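Local coordinates for trehalose-6-phosphate phosphatase (PDB 5DXF), which is named a trehalose-phosphatase and, in this N-terminal fragment, belongs to glycosyltransferase family 20, a member of the GT-B clan, at residues Thr465-Ala470 / Tyr504-Ser509; Thr439-Phe444 / Thr461-Val466. One frame throughout, in Å; residues are numbered along the deposited sequence.

Contact 1: Thr465-Ala470 / Tyr504-Ser509; sequences TVLKDA and YEKVLS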
loop_
_atom_site.group_PDB
_atom_site.type_symbol
_atom_site.label_atom_id
_atom_site.label_comp_id
_atom_site.label_asym_id
_atom_site.label_seq_id
_atom_site.Cartn_x
_atom_site.Cartn_y
_atom_site.Cartn_z
ATOM N N THR A 465 -12.098 7.085 -1.737
ATOM C CA THR A 465 -12.929 6.600 -2.834
ATOM C C THR A 465 -13.926 5.536 -2.380
ATOM O O THR A 465 -15.068 5.510 -2.860
ATOM C CB THR A 465 -12.066 6.037 -3.983
ATOM O OG1 THR A 465 -11.516 7.122 -4.742
ATOM C CG2 THR A 465 -12.884 5.144 -4.907
ATOM N N VAL A 466 -13.524 4.672 -1.451
ATOM C CA VAL A 466 -14.414 3.587 -1.041
ATOM C C VAL A 466 -15.210 3.927 0.220
ATOM O O VAL A 466 -16.398 3.612 0.304
ATOM C CB VAL A 466 -13.633 2.258 -0.824
ATOM C CG1 VAL A 466 -12.838 1.922 -2.075
ATOM C CG2 VAL A 466 -12.712 2.326 0.392
ATOM N N LEU A 467 -14.572 4.591 1.183
ATOM C CA LEU A 467 -15.231 4.955 2.433
ATOM C C LEU A 467 -15.791 6.371 2.339
ATOM O O LEU A 467 -15.329 7.280 3.031
ATOM C CB LEU A 467 -14.259 4.833 3.615
ATOM C CG LEU A 467 -13.552 3.483 3.788
ATOM C CD1 LEU A 467 -12.738 3.467 5.070
ATOM C CD2 LEU A 467 -14.542 2.326 3.766
ATOM N N LYS A 468 -16.796 6.545 1.483
ATOM C CA LYS A 468 -17.373 7.859 1.209
ATOM C C LYS A 468 -17.986 8.523 2.439
ATOM O O LYS A 468 -17.929 9.743 2.586
ATOM C CB LYS A 468 -18.433 7.752 0.103
ATOM C CG LYS A 468 -17.873 7.803 -1.312
ATOM C CD LYS A 468 -18.979 8.009 -2.338
ATOM C CE LYS A 468 -19.702 6.709 -2.656
ATOM N NZ LYS A 468 -21.092 6.959 -3.142
ATOM N N ASP A 469 -18.566 7.719 3.323
ATOM C CA ASP A 469 -19.292 8.246 4.477
ATOM C C ASP A 469 -18.378 8.683 5.623
ATOM O O ASP A 469 -18.834 9.308 6.580
ATOM C CB ASP A 469 -20.290 7.203 4.985
ATOM C CG ASP A 469 -21.545 7.137 4.137
ATOM O OD1 ASP A 469 -22.180 8.194 3.938
ATOM O OD2 ASP A 469 -21.891 6.034 3.666
ATOM N N ALA A 470 -17.094 8.356 5.525
ATOM C CA ALA A 470 -16.135 8.731 6.559
ATOM C C ALA A 470 -15.967 10.242 6.627
ATOM O O ALA A 470 -16.174 10.941 5.634
ATOM C CB ALA A 470 -14.789 8.065 6.306
ATOM N N TYR A 504 -17.964 0.068 8.586
ATOM C CA TYR A 504 -17.607 -1.322 8.843
ATOM C C TYR A 504 -18.164 -2.228 7.758
ATOM O O TYR A 504 -17.415 -2.989 7.147
ATOM C CB TYR A 504 -18.098 -1.768 10.218
ATOM C CG TYR A 504 -17.683 -3.164 10.611
ATOM C CD1 TYR A 504 -16.383 -3.439 11.015
ATOM C CD2 TYR A 504 -18.597 -4.204 10.591
ATOM C CE1 TYR A 504 -16.005 -4.723 11.381
ATOM C CE2 TYR A 504 -18.232 -5.485 10.953
ATOM C CZ TYR A 504 -16.939 -5.740 11.348
ATOM O OH TYR A 504 -16.592 -7.022 11.704
ATOM N N GLU A 505 -19.467 -2.147 7.497
ATOM C CA GLU A 505 -20.024 -2.964 6.420
ATOM C C GLU A 505 -19.481 -2.527 5.055
ATOM O O GLU A 505 -19.387 -3.344 4.137
ATOM C CB GLU A 505 -21.559 -2.934 6.429
ATOM C CG GLU A 505 -22.189 -1.628 6.856
ATOM C CD GLU A 505 -23.665 -1.591 6.546
ATOM O OE1 GLU A 505 -24.437 -2.329 7.198
ATOM O OE2 GLU A 505 -24.053 -0.828 5.636
ATOM N N LYS A 506 -19.098 -1.257 4.921
ATOM C CA LYS A 506 -18.505 -0.807 3.662
ATOM C C LYS A 506 -17.143 -1.464 3.424
ATOM O O LYS A 506 -16.799 -1.804 2.291
ATOM C CB LYS A 506 -18.360 0.714 3.619
ATOM C CG LYS A 506 -18.056 1.243 2.222
ATOM C CD LYS A 506 -19.127 0.800 1.226
ATOM C CE LYS A 506 -18.783 1.202 -0.201
ATOM N NZ LYS A 506 -17.506 0.590 -0.664
ATOM N N VAL A 507 -16.376 -1.633 4.497
ATOM C CA VAL A 507 -15.090 -2.321 4.444
ATOM C C VAL A 507 -15.292 -3.815 4.212
ATOM O O VAL A 507 -14.578 -4.432 3.419
ATOM C CB VAL A 507 -14.279 -2.106 5.745
ATOM C CG1 VAL A 507 -13.079 -3.038 5.796
ATOM C CG2 VAL A 507 -13.826 -0.660 5.850
ATOM N N LEU A 508 -16.273 -4.360 4.910
ATOM C CA LEU A 508 -16.612 -5.759 4.829
ATOM C C LEU A 508 -17.114 -6.100 3.435
ATOM O O LEU A 508 -17.064 -7.243 3.009
ATOM C CB LEU A 508 -17.630 -6.103 5.899
ATOM C CG LEU A 508 -17.023 -6.632 7.201
ATOM C CD1 LEU A 508 -16.581 -5.510 8.119
ATOM C CD2 LEU A 508 -17.984 -7.558 7.916
ATOM N N SER A 509 -17.614 -5.093 2.736
ATOM C CA SER A 509 -18.090 -5.261 1.374
ATOM C C SER A 509 -16.987 -5.721 0.443
ATOM O O SER A 509 -17.204 -6.564 -0.414
ATOM C CB SER A 509 -18.641 -3.943 0.862
ATOM O OG SER A 509 -20.038 -4.008 0.727
#

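Contact 2: Thr439-Phe444 / Thr461-Val466; sequences TTSLEF and TGTATV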
loop_
_atom_site.group_PDB
_atom_site.type_symbol
_atom_site.label_atom_id
_atom_site.label_comp_id
_atom_site.label_asym_id
_atom_site.label_seq_id
_atom_site.Cartn_x
_atom_site.Cartn_y
_atom_site.Cartn_z
ATOM N N THR A 439 -4.286 1.022 3.932
ATOM C CA THR A 439 -4.688 -0.204 4.614
ATOM C C THR A 439 -5.040 0.049 6.083
ATOM O O THR A 439 -5.993 -0.531 6.628
ATOM C CB THR A 439 -3.561 -1.258 4.529
ATOM O OG1 THR A 439 -3.315 -1.587 3.156
ATOM C CG2 THR A 439 -3.929 -2.518 5.290
ATOM N N THR A 440 -4.267 0.932 6.706
ATOM C CA THR A 440 -4.394 1.242 8.125
ATOM C C THR A 440 -5.793 1.731 8.499
ATOM O O THR A 440 -6.305 1.395 9.565
ATOM C CB THR A 440 -3.354 2.304 8.547
ATOM O OG1 THR A 440 -2.037 1.821 8.253
ATOM C CG2 THR A 440 -3.456 2.610 10.035
ATOM N N SER A 441 -6.412 2.515 7.620
ATOM C CA SER A 441 -7.758 3.023 7.870
ATOM C C SER A 441 -8.777 1.889 7.935
ATOM O O SER A 441 -9.600 1.833 8.851
ATOM C CB SER A 441 -8.160 4.032 6.793
ATOM O OG SER A 441 -8.020 3.478 5.496
ATOM N N LEU A 442 -8.712 0.990 6.958
ATOM C CA LEU A 442 -9.595 -0.169 6.903
ATOM C C LEU A 442 -9.421 -1.056 8.138
ATOM O O LEU A 442 -10.403 -1.413 8.809
ATOM C CB LEU A 442 -9.326 -0.972 5.630
ATOM C CG LEU A 442 -9.311 -0.199 4.309
ATOM C CD1 LEU A 442 -8.853 -1.094 3.164
ATOM C CD2 LEU A 442 -10.681 0.390 4.014
ATOM N N GLU A 443 -8.169 -1.398 8.434
ATOM C CA GLU A 443 -7.849 -2.182 9.628
ATOM C C GLU A 443 -8.386 -1.524 10.900
ATOM O O GLU A 443 -8.926 -2.200 11.779
ATOM C CB GLU A 443 -6.338 -2.389 9.741
ATOM C CG GLU A 443 -5.830 -3.603 8.982
ATOM C CD GLU A 443 -4.349 -3.527 8.669
ATOM O OE1 GLU A 443 -3.794 -4.532 8.173
ATOM O OE2 GLU A 443 -3.741 -2.464 8.911
ATOM N N PHE A 444 -8.239 -0.205 10.983
ATOM C CA PHE A 444 -8.756 0.567 12.108
ATOM C C PHE A 444 -10.270 0.433 12.221
ATOM O O PHE A 444 -10.805 0.225 13.318
ATOM C CB PHE A 444 -8.368 2.041 11.964
ATOM C CG PHE A 444 -9.096 2.960 12.906
ATOM C CD1 PHE A 444 -8.661 3.124 14.213
ATOM C CD2 PHE A 444 -10.211 3.671 12.482
ATOM C CE1 PHE A 444 -9.325 3.974 15.082
ATOM C CE2 PHE A 444 -10.883 4.521 13.344
ATOM C CZ PHE A 444 -10.438 4.674 14.645
ATOM N N THR A 461 -6.395 10.654 -0.272
ATOM C CA THR A 461 -6.043 9.241 -0.204
ATOM C C THR A 461 -7.048 8.427 -1.009
ATOM O O THR A 461 -8.204 8.823 -1.164
ATOM C CB THR A 461 -5.984 8.719 1.250
ATOM O OG1 THR A 461 -5.333 7.444 1.272
ATOM C CG2 THR A 461 -7.377 8.579 1.841
ATOM N N GLY A 462 -6.594 7.293 -1.532
ATOM C CA GLY A 462 -7.431 6.445 -2.360
ATOM C C GLY A 462 -8.603 5.850 -1.602
ATOM O O GLY A 462 -9.643 5.562 -2.186
ATOM N N THR A 463 -8.440 5.671 -0.296
ATOM C CA THR A 463 -9.475 5.039 0.520
ATOM C C THR A 463 -10.714 5.928 0.624
ATOM O O THR A 463 -11.829 5.437 0.810
ATOM C CB THR A 463 -8.947 4.700 1.930
ATOM O OG1 THR A 463 -7.755 3.910 1.818
ATOM C CG2 THR A 463 -9.979 3.908 2.709
ATOM N N ALA A 464 -10.521 7.235 0.474
ATOM C CA ALA A 464 -11.646 8.161 0.406
ATOM C C ALA A 464 -12.614 7.764 -0.713
ATOM O O ALA A 464 -13.807 8.065 -0.644
ATOM C CB ALA A 464 -11.157 9.589 0.204
ATOM N N THR A 465 -12.098 7.085 -1.737
ATOM C CA THR A 465 -12.929 6.600 -2.834
ATOM C C THR A 465 -13.926 5.536 -2.380
ATOM O O THR A 465 -15.068 5.510 -2.860
ATOM C CB THR A 465 -12.066 6.037 -3.983
ATOM O OG1 THR A 465 -11.516 7.122 -4.742
ATOM C CG2 THR A 465 -12.884 5.144 -4.907
ATOM N N VAL A 466 -13.524 4.672 -1.451
ATOM C CA VAL A 466 -14.414 3.587 -1.041
ATOM C C VAL A 466 -15.210 3.927 0.220
ATOM O O VAL A 466 -16.398 3.612 0.304
ATOM C CB VAL A 466 -13.633 2.258 -0.824
ATOM C CG1 VAL A 466 -12.838 1.922 -2.075
ATOM C CG2 VAL A 466 -12.712 2.326 0.392
#

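Contact 1: Thr465-Ala470 / Tyr504-Ser509
Val466 meets helix 493-509 through its backbone: its carbonyl O receives a weak hydrogen bond, 3.4 Å long, from NZ of Lys506. The lysine chain is bent at chi2 (56°) and chi4 (61°) and curls along the carbonyl oxygen, with CG and CE as well as NZ close to it. Leu467 comes next and supplies the apolar half of the contact. Its CG stands anti to its own carbonyl carbon (chi1 -54°), an orientation that carries CD2 to the helix. There CD2 packs against CG2 of Val507 at 3.7 Å and against the CG methylene of Lys506 at 4.0 Å. Leu467 is also the centre of an inverse gamma turn, closed by a weak bond from Lys468 N to Val466 O, and two slack bonds therefore share one acceptor. Beyond it the chain reverses in a type I beta turn from Leu467 to Ala470, whose Ala470 N bonds to Leu467 O. Helix 439-447 is a neighbour of the same apolar side chains. Such an arrangement, a connection between parallel strands 455-458 and 471-473 covered by a later helix, is that of an alpha/beta Rossmann-like domain, as in the GT-B fold.

Contact 2: Thr439-Phe444 / Thr461-Val466
Thr463 presents its CG2 methyl to two neighbouring residues of helix 439-447, touching OG of Ser441 at 3.4 Å and CD2 of Leu442 at 3.8 Å. Both are van der Waals contacts, and the methyl rests against the helix, touching one polar and one apolar atom. Its placement follows from chi1 of -54°, which sets CG2 anti to the backbone N of Thr463. The two hydroxyls do not pair with each other but turn to the same residue. Ser441 OG is hydrogen-bonded to the carbonyl O of Asn438, whereas Thr463 OG1 is hydrogen-bonded to the backbone N of Asn438. Asn438, just before Thr439, thus gives a partner to both buried hydroxyls. In this alpha/beta domain, helix 439-447 joins parallel strands 428-430 and 455-458, a right-handed crossover being the usual form of such a connection, and the loop bearing Thr463 follows the second strand. Residues 462-466 of that loop have helical backbone angles, and its turns are tied by Thr465 N to Gly462 O at 2.9 Å and Val466 N to Thr463 O at 2.9 Å. At the loop's entrance, Asp435 OD1 is hydrogen-bonded to both Thr461 OG1 and Gly462 N. Leu457 of strand 455-458 packs against both Ser441 and Thr463 from the sheet, while Ile301 lies against Leu442.

The centres of contacts 1 and 2 lie about 8 Å apart, and the loop between strands 455-458 and 471-473 serves both. Along the chain, helix segment 439-444 comes first, then 461-466 and 465-470, which share Thr465 and Val466, and finally 504-509 on helix 493-509. Leu442 joins the two: its CD2 is 3.8 Å from Val507 CG2, and the same CD2 is 3.8 Å from Leu467 CD1. One loop of the parallel sheet 428-430, 455-458, 471-473 is thereby packed first on helix 439-447, which precedes its strand, and then on a later helix, 493-509, illustrating how a connection in an alpha/beta domain can bring two helices together.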